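Local atomic coordinates of YECBM32 (Yersinia enterocolitica, PDB entry 2JDA), a protein that binds polygalacturonic acid, the galacturonic acid polymer of plant pectin, as a periplasmic carbohydrate-binding module of the discoidin-like (F5/8 type C) fold. Residues Q47-K52 with T109-K114; S55-L60 with A132-A137; R69-S74 with F118-N123; K102-P107 with L139-I144. All blocks are in the same frame, centred on the assembly; numbering follows the deposited sequence.

Overall arrangement
The four contacts sample both sheets of a beta sandwich. Contacts 1 and 3 share strand 112-120 in the five-stranded antiparallel sheet but lie about 23 Å apart, centre to centre, on opposite sides of the chain's centre. Contacts 2 and 4, about 9 Å apart, are joined in the other sheet through strands 53-63 and 101-105. Contact 1 meets contact 2 across the core, where Leu50, Leu48 and Ile113 pack on Ile56, Ile133 and Ile59, respectively; contact 3 reaches contact 4 through Phe73 and Leu103. Contact 3 is nested within the loop that contact 2 closes; the other pairs of contacts alternate along the chain, so the fold interleaves segments distant in sequence.

Contact 1: Q47-K52 with T109-K114; sequences QLELDK and TAKYIK. With GOL (glycerol), chain F.
Strands 47-50 and 112-114 run antiparallel, their axes 4.6 Å apart at closest approach and 167° between their directions, within the five-stranded sheet of this F5/8 type C beta sandwich. Leu48 and Ile113 form a hydrogen-bonded pair: Leu48 N donates to Ile113 O at 2.8 Å and Ile113 N returns a bond to Leu48 O. Further along, Leu50 N meets Lys111 O almost straight on. Lys111 and Tyr112 both face Ser78 of strand 71-78, a classic beta bulge, just where the chain turns a corner out of strand 107-110.

Leu48 and Ile113 send their branched apolar side chains to the buried face, where Ile113 packs on Ile59 and Ile75. Gln47, Glu49, Tyr112 and Lys114 occupy the other, partly exposed face, where an apolar stem or ring can pack while the polar end meets water. Glu49 lies alongside the tyrosine and points the same way, its CG 3.6 Å from Tyr112 CE1. With CG anti to the backbone N (chi1 179°) and the chain extended, Glu49 brings its carboxylate out beside the phenol, the two planes 54° apart. One water bridges Glu49 OE1 and Tyr112 OH; another links Glu49 OE2 to Lys111 NZ, whose charge stays 4.4 Å from that oxygen. Lys111 CG lies over one face of the Tyr112 ring, towards its rim. Gln47 runs obliquely past the same ring, its amide plane steeply inclined to it, with NE2 nearest CD1. Lys114, bent towards a salt bridge with Asp116, also holds a glycerol, probably from the crystallisation liquor, NZ to O1 at 2.9 Å, while glycerol O3 donates to Gln47 OE1 at 2.6 Å.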
# COMPACT_ATOMS: atom_id res chain seq x y z
N GLN A 47 -2.69 2.99 -6.77
CA GLN A 47 -1.55 2.77 -7.66
C GLN A 47 -0.54 3.88 -7.48
O GLN A 47 -0.87 5.04 -7.50
CB GLN A 47 -2.01 2.70 -9.10
CG GLN A 47 -0.91 2.53 -10.14
CD GLN A 47 -1.46 2.44 -11.53
OE1 GLN A 47 -2.20 1.51 -11.81
NE2 GLN A 47 -1.15 3.43 -12.40
N LEU A 48 0.69 3.47 -7.24
CA LEU A 48 1.84 4.33 -6.96
C LEU A 48 2.73 4.35 -8.17
O LEU A 48 3.18 3.27 -8.63
CB LEU A 48 2.61 3.82 -5.76
CG LEU A 48 1.79 3.48 -4.54
CD1 LEU A 48 2.66 2.81 -3.50
CD2 LEU A 48 1.08 4.68 -3.99
N GLU A 49 2.96 5.53 -8.73
CA GLU A 49 3.91 5.69 -9.84
C GLU A 49 5.17 6.29 -9.30
O GLU A 49 5.12 7.31 -8.60
CB GLU A 49 3.32 6.61 -10.93
CG GLU A 49 4.27 6.84 -12.11
CD GLU A 49 3.71 7.78 -13.16
OE1 GLU A 49 2.45 7.88 -13.27
OE2 GLU A 49 4.55 8.34 -13.93
N LEU A 50 6.29 5.62 -9.57
CA LEU A 50 7.62 6.09 -9.18
C LEU A 50 8.17 7.02 -10.26
O LEU A 50 7.71 7.02 -11.39
CB LEU A 50 8.56 4.92 -8.95
CG LEU A 50 8.02 3.83 -8.00
CD1 LEU A 50 9.05 2.74 -7.82
CD2 LEU A 50 7.64 4.43 -6.66
N ASP A 51 9.24 7.72 -9.91
CA ASP A 51 9.84 8.66 -10.87
C ASP A 51 10.43 7.95 -12.10
O ASP A 51 10.42 8.46 -13.22
CB ASP A 51 10.89 9.52 -10.14
CG ASP A 51 12.07 8.70 -9.62
OD1 ASP A 51 11.88 7.73 -8.83
OD2 ASP A 51 13.26 9.00 -9.96
N LYS A 52 10.93 6.73 -11.90
CA LYS A 52 11.43 5.91 -12.98
C LYS A 52 11.34 4.42 -12.62
O LYS A 52 11.21 4.08 -11.44
CB LYS A 52 12.92 6.20 -13.26
CG LYS A 52 13.78 6.08 -12.05
CD LYS A 52 15.28 6.35 -12.31
CE LYS A 52 15.91 6.45 -10.93
NZ LYS A 52 16.33 5.12 -10.38
N THR A 109 12.04 -5.11 -10.70
CA THR A 109 12.10 -3.81 -11.33
C THR A 109 10.69 -3.37 -11.64
O THR A 109 9.88 -4.11 -12.21
CB THR A 109 12.92 -3.93 -12.61
OG1 THR A 109 14.29 -4.17 -12.24
CG2 THR A 109 12.87 -2.64 -13.41
N ALA A 110 10.36 -2.13 -11.25
CA ALA A 110 9.02 -1.61 -11.50
C ALA A 110 9.04 -0.09 -11.58
O ALA A 110 9.87 0.56 -10.94
CB ALA A 110 8.04 -2.06 -10.42
N LYS A 111 8.08 0.46 -12.34
CA LYS A 111 7.72 1.88 -12.27
C LYS A 111 6.42 2.10 -11.50
O LYS A 111 6.20 3.16 -11.00
CB LYS A 111 7.61 2.48 -13.67
CG LYS A 111 7.34 3.96 -13.70
CD LYS A 111 7.49 4.45 -15.12
CE LYS A 111 7.04 5.86 -15.30
NZ LYS A 111 7.17 6.25 -16.73
N TYR A 112 5.58 1.07 -11.42
CA TYR A 112 4.28 1.17 -10.78
C TYR A 112 4.10 0.03 -9.79
O TYR A 112 4.44 -1.14 -10.07
CB TYR A 112 3.12 1.08 -11.76
CG TYR A 112 3.17 2.10 -12.88
CD1 TYR A 112 2.51 3.31 -12.79
CD2 TYR A 112 3.83 1.82 -14.07
CE1 TYR A 112 2.56 4.22 -13.84
CE2 TYR A 112 3.86 2.73 -15.11
CZ TYR A 112 3.21 3.93 -14.98
OH TYR A 112 3.24 4.86 -16.03
N ILE A 113 3.52 0.38 -8.65
CA ILE A 113 3.09 -0.59 -7.65
C ILE A 113 1.62 -0.37 -7.44
O ILE A 113 1.21 0.73 -7.13
CB ILE A 113 3.90 -0.44 -6.32
CG1 ILE A 113 5.42 -0.69 -6.54
CG2 ILE A 113 3.31 -1.33 -5.21
CD1 ILE A 113 5.74 -2.15 -6.74
N LYS A 114 0.83 -1.43 -7.49
CA LYS A 114 -0.62 -1.33 -7.29
C LYS A 114 -1.04 -2.26 -6.20
O LYS A 114 -0.70 -3.43 -6.22
CB LYS A 114 -1.36 -1.60 -8.59
CG LYS A 114 -2.91 -1.44 -8.45
CD LYS A 114 -3.58 -1.50 -9.83
CE LYS A 114 -3.61 -2.85 -10.51
NZ LYS A 114 -4.89 -3.62 -10.28
C1 GOL F . -6.83 -0.99 -12.12
O1 GOL F . -6.48 -2.33 -12.29
C2 GOL F . -6.22 0.00 -13.11
O2 GOL F . -6.09 -0.38 -14.46
C3 GOL F . -4.92 0.46 -12.58
O3 GOL F . -4.37 1.57 -13.31
O HOH W 1 1.92 7.29 -15.63
O HOH W 2 4.73 8.30 -16.67

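Contact 2: S55-L60 with A132-A137; sequences SIENIL and AINSAA
Asn134 turns its amide onto the backbone of residues 55-58 and makes the dense polar centre of this contact. Its OD1 accepts from Glu57 N at 2.8 Å, nearly straight (176°), and takes a weak second bond from Asn58 N, while its ND2 donates to Ser55 O at 3.0 Å with that oxygen in the amide plane. Both ends of the amide are therefore used, which fixes its rotation. Asn58 answers from segment 55-60: OD1 accepts from Ser135 N, and ND2 donates to a lone pair of Ser135 O. A chi1 of 78° folds the Asn58 side chain back over its own backbone, bringing the amide to Ser135.

Just before Asn134, Ala132 and Ile133 still pair with Leu60 and Ile59 as antiparallel strands of the mixed sheet in the F5/8 type C sandwich; from Asn134 on, the segment leaves strand geometry. Asparagine suits the exit, since Asn134 takes a left-handed backbone conformation (phi 59°) that this residue tolerates well.

On the face shared by Ile59 and Ile133 the packing is close and apolar. Ile133 CD1 lies 3.7 Å from Ile59 CG1, the two chains side by side, and its CG2 meets Ile56 CG2 at 3.8 Å. The outer side is looser: Leu60 CB rests against Ala132 and Ser135, small residues whose CB atoms let the leucine come close, and its CD1 comes only within 4.3 Å of Ala137 CB. There Ser135 OG accepts from Ala137 N in an ST turn.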
# COMPACT_ATOMS: atom_id res chain seq x y z
N SER A 55 14.70 -0.71 -9.03
CA SER A 55 14.66 -1.91 -8.21
C SER A 55 13.86 -1.64 -6.97
O SER A 55 14.01 -0.59 -6.33
CB SER A 55 16.06 -2.33 -7.85
OG SER A 55 16.78 -2.58 -9.06
N ILE A 56 12.98 -2.59 -6.66
CA ILE A 56 12.09 -2.54 -5.49
C ILE A 56 12.41 -3.72 -4.60
O ILE A 56 12.39 -4.88 -5.07
CB ILE A 56 10.60 -2.66 -5.91
CG1 ILE A 56 10.25 -1.84 -7.13
CG2 ILE A 56 9.71 -2.47 -4.72
CD1 ILE A 56 10.36 -0.49 -6.88
N GLU A 57 12.70 -3.44 -3.35
CA GLU A 57 13.05 -4.48 -2.39
C GLU A 57 12.17 -4.53 -1.17
O GLU A 57 12.16 -5.56 -0.48
CB GLU A 57 14.49 -4.38 -1.97
CG GLU A 57 14.93 -3.20 -1.23
CD GLU A 57 16.37 -3.37 -0.78
OE1 GLU A 57 17.23 -3.48 -1.71
OE2 GLU A 57 16.63 -3.45 0.47
N ASN A 58 11.43 -3.46 -0.86
CA ASN A 58 10.49 -3.55 0.26
C ASN A 58 9.36 -2.54 0.08
O ASN A 58 9.49 -1.61 -0.70
CB ASN A 58 11.16 -3.44 1.62
CG ASN A 58 11.53 -2.08 2.03
OD1 ASN A 58 10.71 -1.17 1.99
ND2 ASN A 58 12.78 -1.92 2.47
N ILE A 59 8.27 -2.79 0.79
CA ILE A 59 7.17 -1.84 0.90
C ILE A 59 6.85 -1.70 2.38
O ILE A 59 6.60 -2.68 3.07
CB ILE A 59 5.96 -2.33 0.11
CG1 ILE A 59 6.25 -2.39 -1.39
CG2 ILE A 59 4.75 -1.46 0.43
CD1 ILE A 59 5.33 -3.33 -2.21
N LEU A 60 6.81 -0.46 2.85
CA LEU A 60 6.30 -0.11 4.17
C LEU A 60 4.80 0.18 4.03
O LEU A 60 4.42 1.02 3.22
CB LEU A 60 7.03 1.12 4.71
CG LEU A 60 6.40 1.73 6.00
CD1 LEU A 60 6.62 0.86 7.20
CD2 LEU A 60 6.95 3.12 6.26
N ALA A 132 5.27 3.43 1.71
CA ALA A 132 6.56 3.88 1.15
C ALA A 132 7.24 2.68 0.48
O ALA A 132 7.00 1.52 0.86
CB ALA A 132 7.44 4.49 2.20
N ILE A 133 8.11 2.95 -0.47
CA ILE A 133 8.80 1.91 -1.24
C ILE A 133 10.30 2.03 -0.91
O ILE A 133 10.87 3.11 -0.92
CB ILE A 133 8.56 2.13 -2.72
CG1 ILE A 133 7.05 2.22 -3.07
CG2 ILE A 133 9.35 1.12 -3.52
CD1 ILE A 133 6.34 1.10 -2.73
N ASN A 134 10.91 0.91 -0.61
CA ASN A 134 12.32 0.84 -0.22
C ASN A 134 12.61 1.70 1.04
O ASN A 134 13.47 2.59 1.03
CB ASN A 134 13.19 1.28 -1.39
CG ASN A 134 13.15 0.32 -2.54
OD1 ASN A 134 12.72 -0.83 -2.41
ND2 ASN A 134 13.66 0.77 -3.70
N SER A 135 11.85 1.41 2.10
CA SER A 135 11.96 2.10 3.37
C SER A 135 13.11 1.57 4.20
O SER A 135 13.42 0.40 4.21
CB SER A 135 10.67 1.86 4.11
OG SER A 135 10.65 2.39 5.42
N ALA A 136 13.73 2.49 4.94
CA ALA A 136 14.70 2.16 5.98
C ALA A 136 14.08 2.01 7.38
O ALA A 136 14.81 1.91 8.36
CB ALA A 136 15.79 3.20 5.99
N ALA A 137 12.76 1.93 7.48
CA ALA A 137 12.10 1.76 8.78
C ALA A 137 12.72 0.61 9.57
O ALA A 137 13.05 -0.43 9.02
CB ALA A 137 10.65 1.54 8.60

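Contact 3: R69-S74 with F118-N123; sequences RKLKFS and FGTDVN
The ring of Phe118 presents its edge to strand 71-74: Phe73 CA lies near the ring plane, 3.8 Å from CD2, and Ser74 OG approaches in the same manner at 3.6 Å from CE2. The backbone at Lys72 C and Phe73 N also lies in this plane. The Phe73 ring has Leu71 O at its own edge, the CB of Phe73 pointing away from segment 118-123. Val122 CG1 comes obliquely to the Arg69 guanidinium, while Arg69 CG meets Val122 CG2.

Backbone bonds join Lys72 N to Gly119 O and Phe118 N to Lys72 O. Gly119 has a positive phi of 81°, a conformation glycine adopts easily. Asp121 then takes over with its side chain: chi1 of 58° turns the carboxylate back so that OD1 receives Lys70 N at 2.8 Å, met from 44° above the carboxylate plane. Thr120 OG1 accepts from Val122 N at 3.1 Å and from Asn123 N, an ST turn and ST motif at the bend of the chain. Lys72 NZ reaches a water also bound by Phe118 O and Thr120 O.

Strand 71-74 and the weakly bonded strand end 118-120 run antiparallel in the five-stranded sheet, strand 85-92 flanking 71-78 on its other side. Leu71 packs on Ser126 and Ile128 of strand 125-133, Phe73 touches Leu91, and Ser74 OG bonds Gly90 N.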
# COMPACT_ATOMS: atom_id res chain seq x y z
N ARG A 69 -8.28 -3.66 13.00
CA ARG A 69 -8.73 -3.98 11.68
C ARG A 69 -7.56 -4.52 10.86
O ARG A 69 -6.53 -3.83 10.72
CB ARG A 69 -9.22 -2.71 10.95
CG ARG A 69 -10.24 -1.94 11.73
CD ARG A 69 -10.75 -0.78 10.98
NE ARG A 69 -11.75 -0.08 11.77
CZ ARG A 69 -12.31 1.05 11.38
NH1 ARG A 69 -11.98 1.61 10.22
NH2 ARG A 69 -13.21 1.63 12.17
N LYS A 70 -7.74 -5.72 10.30
CA LYS A 70 -6.75 -6.32 9.40
C LYS A 70 -7.22 -6.13 7.96
O LYS A 70 -8.30 -6.55 7.59
CB LYS A 70 -6.64 -7.82 9.67
CG LYS A 70 -6.07 -8.16 11.02
CD LYS A 70 -5.58 -9.58 11.05
CE LYS A 70 -6.59 -10.45 11.60
NZ LYS A 70 -6.26 -10.61 13.04
N LEU A 71 -6.40 -5.47 7.16
CA LEU A 71 -6.70 -5.16 5.77
C LEU A 71 -6.31 -6.33 4.90
O LEU A 71 -5.19 -6.86 5.03
CB LEU A 71 -5.89 -3.92 5.36
CG LEU A 71 -6.00 -3.48 3.91
CD1 LEU A 71 -7.35 -2.93 3.63
CD2 LEU A 71 -4.93 -2.46 3.65
N LYS A 72 -7.21 -6.72 4.02
CA LYS A 72 -6.99 -7.76 3.05
C LYS A 72 -6.56 -7.08 1.76
O LYS A 72 -7.23 -6.14 1.30
CB LYS A 72 -8.25 -8.55 2.81
CG LYS A 72 -8.85 -9.13 4.04
CD LYS A 72 -10.16 -9.85 3.74
CE LYS A 72 -11.16 -9.83 4.91
NZ LYS A 72 -12.49 -9.54 4.26
N PHE A 73 -5.46 -7.54 1.15
CA PHE A 73 -4.95 -6.93 -0.05
C PHE A 73 -4.01 -7.80 -0.83
O PHE A 73 -3.51 -8.80 -0.32
CB PHE A 73 -4.25 -5.59 0.31
CG PHE A 73 -2.95 -5.73 1.08
CD1 PHE A 73 -1.72 -5.44 0.48
CD2 PHE A 73 -2.92 -6.16 2.39
CE1 PHE A 73 -0.57 -5.60 1.17
CE2 PHE A 73 -1.75 -6.33 3.08
CZ PHE A 73 -0.56 -6.01 2.45
N SER A 74 -3.75 -7.37 -2.06
CA SER A 74 -2.79 -7.95 -2.98
C SER A 74 -1.89 -6.86 -3.53
O SER A 74 -2.30 -5.72 -3.59
CB SER A 74 -3.49 -8.69 -4.14
OG SER A 74 -4.29 -9.74 -3.63
N PHE A 118 -9.37 -5.25 -0.35
CA PHE A 118 -10.63 -6.00 -0.20
C PHE A 118 -11.35 -5.69 1.10
O PHE A 118 -12.23 -6.48 1.51
CB PHE A 118 -10.37 -7.51 -0.32
CG PHE A 118 -9.61 -7.89 -1.55
CD1 PHE A 118 -10.24 -8.08 -2.74
CD2 PHE A 118 -8.24 -8.03 -1.54
CE1 PHE A 118 -9.52 -8.37 -3.89
CE2 PHE A 118 -7.52 -8.34 -2.71
CZ PHE A 118 -8.16 -8.47 -3.86
N GLY A 119 -11.03 -4.54 1.73
CA GLY A 119 -11.61 -4.18 3.01
C GLY A 119 -10.92 -4.87 4.14
O GLY A 119 -9.85 -5.46 3.98
N THR A 120 -11.55 -4.82 5.32
CA THR A 120 -10.98 -5.44 6.50
C THR A 120 -11.91 -6.51 7.02
O THR A 120 -12.98 -6.84 6.41
CB THR A 120 -10.72 -4.43 7.61
OG1 THR A 120 -11.97 -3.91 8.16
CG2 THR A 120 -9.96 -3.24 7.13
N ASP A 121 -11.46 -7.12 8.13
CA ASP A 121 -12.30 -8.06 8.89
C ASP A 121 -13.41 -7.42 9.69
O ASP A 121 -14.21 -8.14 10.29
CB ASP A 121 -11.40 -8.97 9.75
CG ASP A 121 -10.51 -8.20 10.75
OD1 ASP A 121 -10.27 -6.97 10.62
OD2 ASP A 121 -9.99 -8.78 11.76
N VAL A 122 -13.45 -6.09 9.74
CA VAL A 122 -14.48 -5.32 10.47
C VAL A 122 -15.54 -4.72 9.57
O VAL A 122 -16.69 -4.61 9.97
CB VAL A 122 -13.84 -4.17 11.32
CG1 VAL A 122 -14.91 -3.19 11.89
CG2 VAL A 122 -13.05 -4.80 12.38
N ASN A 123 -15.14 -4.21 8.41
CA ASN A 123 -16.08 -3.61 7.48
C ASN A 123 -15.46 -3.52 6.10
O ASN A 123 -14.37 -4.03 5.91
CB ASN A 123 -16.74 -2.28 7.96
CG ASN A 123 -15.81 -1.13 8.11
OD1 ASN A 123 -14.97 -0.86 7.26
ND2 ASN A 123 -16.01 -0.35 9.17
O HOH W 3 -14.85 2.82 9.04
O HOH W 4 -13.77 -6.97 3.80

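Contact 4: K102-P107 with L139-I144; sequences KLTFTP and LPSRAI. With SO4 (sulfate ion), chain H.
Leu103 and Arg142 lie side by side and point the same way, the leucine CD2 3.9 Å from the arginine CD. With chi1 at 176° and the chain extended to NE, Arg142 lays its methylenes along the leucine and carries its guanidinium onwards to a salt bridge with Glu101. Ile144 crosses Leu103 at about a right angle, bringing its CG2 to 4.0 Å from Leu103 CD2. The same isoleucine runs alongside Phe105, with CD1 nearest the ring's CD2 and approaching obliquely. Its chi1 of 60° sends CG1 towards the phenylalanine and leaves CG2 for the leucine, so one branched residue serves two apolar neighbours.

On the other side Thr104 OG1 faces Ala143, whose small methyl fits beside it, and Thr104 CG2 lies 3.5 Å from Ser141 OG. Lys102 bends at chi3 to lay CE against Ser141 OG at 3.3 Å, and its NZ makes a weak bond to a sulfate. That ion, probably from the crystallisation liquor, is held more firmly by Ser141: OG donates to O2 at 2.6 Å and the backbone N to O1.

Arg142 N to Lys102 O, Thr104 N to Arg142 O and Ile144 N to Thr104 O alternate in the manner of parallel strands. Strand 141-143 therefore joins strand 101-105 as a parallel neighbour, the axes 46° apart, in the otherwise antiparallel mixed sheet of this discoidin-like beta sandwich.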
# COMPACT_ATOMS: atom_id res chain seq x y z
N LYS A 102 7.05 -3.82 7.39
CA LYS A 102 8.00 -3.76 6.28
C LYS A 102 7.90 -5.10 5.56
O LYS A 102 8.34 -6.13 6.05
CB LYS A 102 9.41 -3.55 6.84
CG LYS A 102 10.47 -3.44 5.78
CD LYS A 102 11.85 -3.09 6.36
CE LYS A 102 12.60 -4.25 6.80
NZ LYS A 102 14.10 -3.84 6.79
N LEU A 103 7.30 -5.05 4.39
CA LEU A 103 7.07 -6.23 3.56
C LEU A 103 8.24 -6.41 2.65
O LEU A 103 8.64 -5.45 1.97
CB LEU A 103 5.79 -6.06 2.73
CG LEU A 103 4.53 -5.63 3.50
CD1 LEU A 103 3.40 -5.49 2.52
CD2 LEU A 103 4.22 -6.54 4.65
N THR A 104 8.75 -7.63 2.57
CA THR A 104 9.92 -7.93 1.71
C THR A 104 9.60 -9.09 0.77
O THR A 104 8.68 -9.85 0.99
CB THR A 104 11.17 -8.23 2.54
OG1 THR A 104 10.95 -9.39 3.34
CG2 THR A 104 11.51 -7.10 3.47
N PHE A 105 10.43 -9.22 -0.27
CA PHE A 105 10.14 -10.09 -1.38
C PHE A 105 11.38 -10.08 -2.27
O PHE A 105 12.26 -9.22 -2.16
CB PHE A 105 8.92 -9.61 -2.18
CG PHE A 105 8.84 -8.11 -2.30
CD1 PHE A 105 9.57 -7.44 -3.25
CD2 PHE A 105 8.08 -7.38 -1.41
CE1 PHE A 105 9.51 -6.05 -3.34
CE2 PHE A 105 8.03 -6.02 -1.47
CZ PHE A 105 8.75 -5.34 -2.44
N THR A 106 11.46 -11.07 -3.13
CA THR A 106 12.50 -11.10 -4.17
C THR A 106 12.47 -9.76 -4.90
O THR A 106 11.39 -9.38 -5.43
CB THR A 106 12.21 -12.21 -5.16
OG1 THR A 106 12.44 -13.49 -4.54
CG2 THR A 106 13.16 -12.14 -6.33
N PRO A 107 13.58 -9.04 -4.99
CA PRO A 107 13.54 -7.76 -5.68
C PRO A 107 13.12 -7.85 -7.11
O PRO A 107 13.47 -8.76 -7.84
CB PRO A 107 14.96 -7.23 -5.53
CG PRO A 107 15.45 -7.90 -4.27
CD PRO A 107 14.85 -9.23 -4.26
N LEU A 139 11.95 -1.92 11.41
CA LEU A 139 10.90 -2.87 11.62
C LEU A 139 11.38 -4.22 11.09
O LEU A 139 12.17 -4.26 10.13
CB LEU A 139 9.67 -2.47 10.80
CG LEU A 139 8.97 -1.17 11.19
CD1 LEU A 139 7.91 -0.91 10.18
CD2 LEU A 139 8.38 -1.28 12.59
N PRO A 140 10.94 -5.32 11.69
CA PRO A 140 11.36 -6.63 11.18
C PRO A 140 10.82 -6.88 9.76
O PRO A 140 9.68 -6.50 9.44
CB PRO A 140 10.75 -7.62 12.15
CG PRO A 140 9.58 -6.97 12.68
CD PRO A 140 9.98 -5.49 12.82
N SER A 141 11.60 -7.54 8.92
CA SER A 141 11.13 -7.91 7.61
C SER A 141 10.04 -8.96 7.71
O SER A 141 10.21 -9.94 8.43
CB SER A 141 12.28 -8.47 6.80
OG SER A 141 13.22 -7.47 6.49
N ARG A 142 8.95 -8.75 6.99
CA ARG A 142 7.91 -9.75 6.79
C ARG A 142 7.95 -10.16 5.33
O ARG A 142 7.55 -9.42 4.45
CB ARG A 142 6.53 -9.24 7.15
CG ARG A 142 5.41 -10.19 6.87
CD ARG A 142 4.07 -9.59 7.08
NE ARG A 142 3.03 -10.44 6.53
CZ ARG A 142 1.74 -10.13 6.53
NH1 ARG A 142 1.31 -8.99 7.08
NH2 ARG A 142 0.88 -10.96 5.97
N ALA A 143 8.51 -11.34 5.08
CA ALA A 143 8.63 -11.81 3.70
C ALA A 143 7.25 -12.26 3.22
O ALA A 143 6.58 -13.05 3.88
CB ALA A 143 9.64 -12.94 3.60
N ILE A 144 6.82 -11.76 2.04
CA ILE A 144 5.44 -12.02 1.61
C ILE A 144 5.27 -13.03 0.55
O ILE A 144 4.13 -13.54 0.35
CB ILE A 144 4.68 -10.73 1.23
CG1 ILE A 144 5.38 -9.99 0.09
CG2 ILE A 144 4.55 -9.85 2.45
CD1 ILE A 144 4.61 -8.79 -0.43
S SO4 H . 15.45 -7.57 9.42
O1 SO4 H . 14.26 -8.00 10.12
O2 SO4 H . 15.05 -6.86 8.19
O3 SO4 H . 16.10 -6.58 10.29
O4 SO4 H . 16.16 -8.68 9.01
O HOH W 5 7.16 -5.62 9.79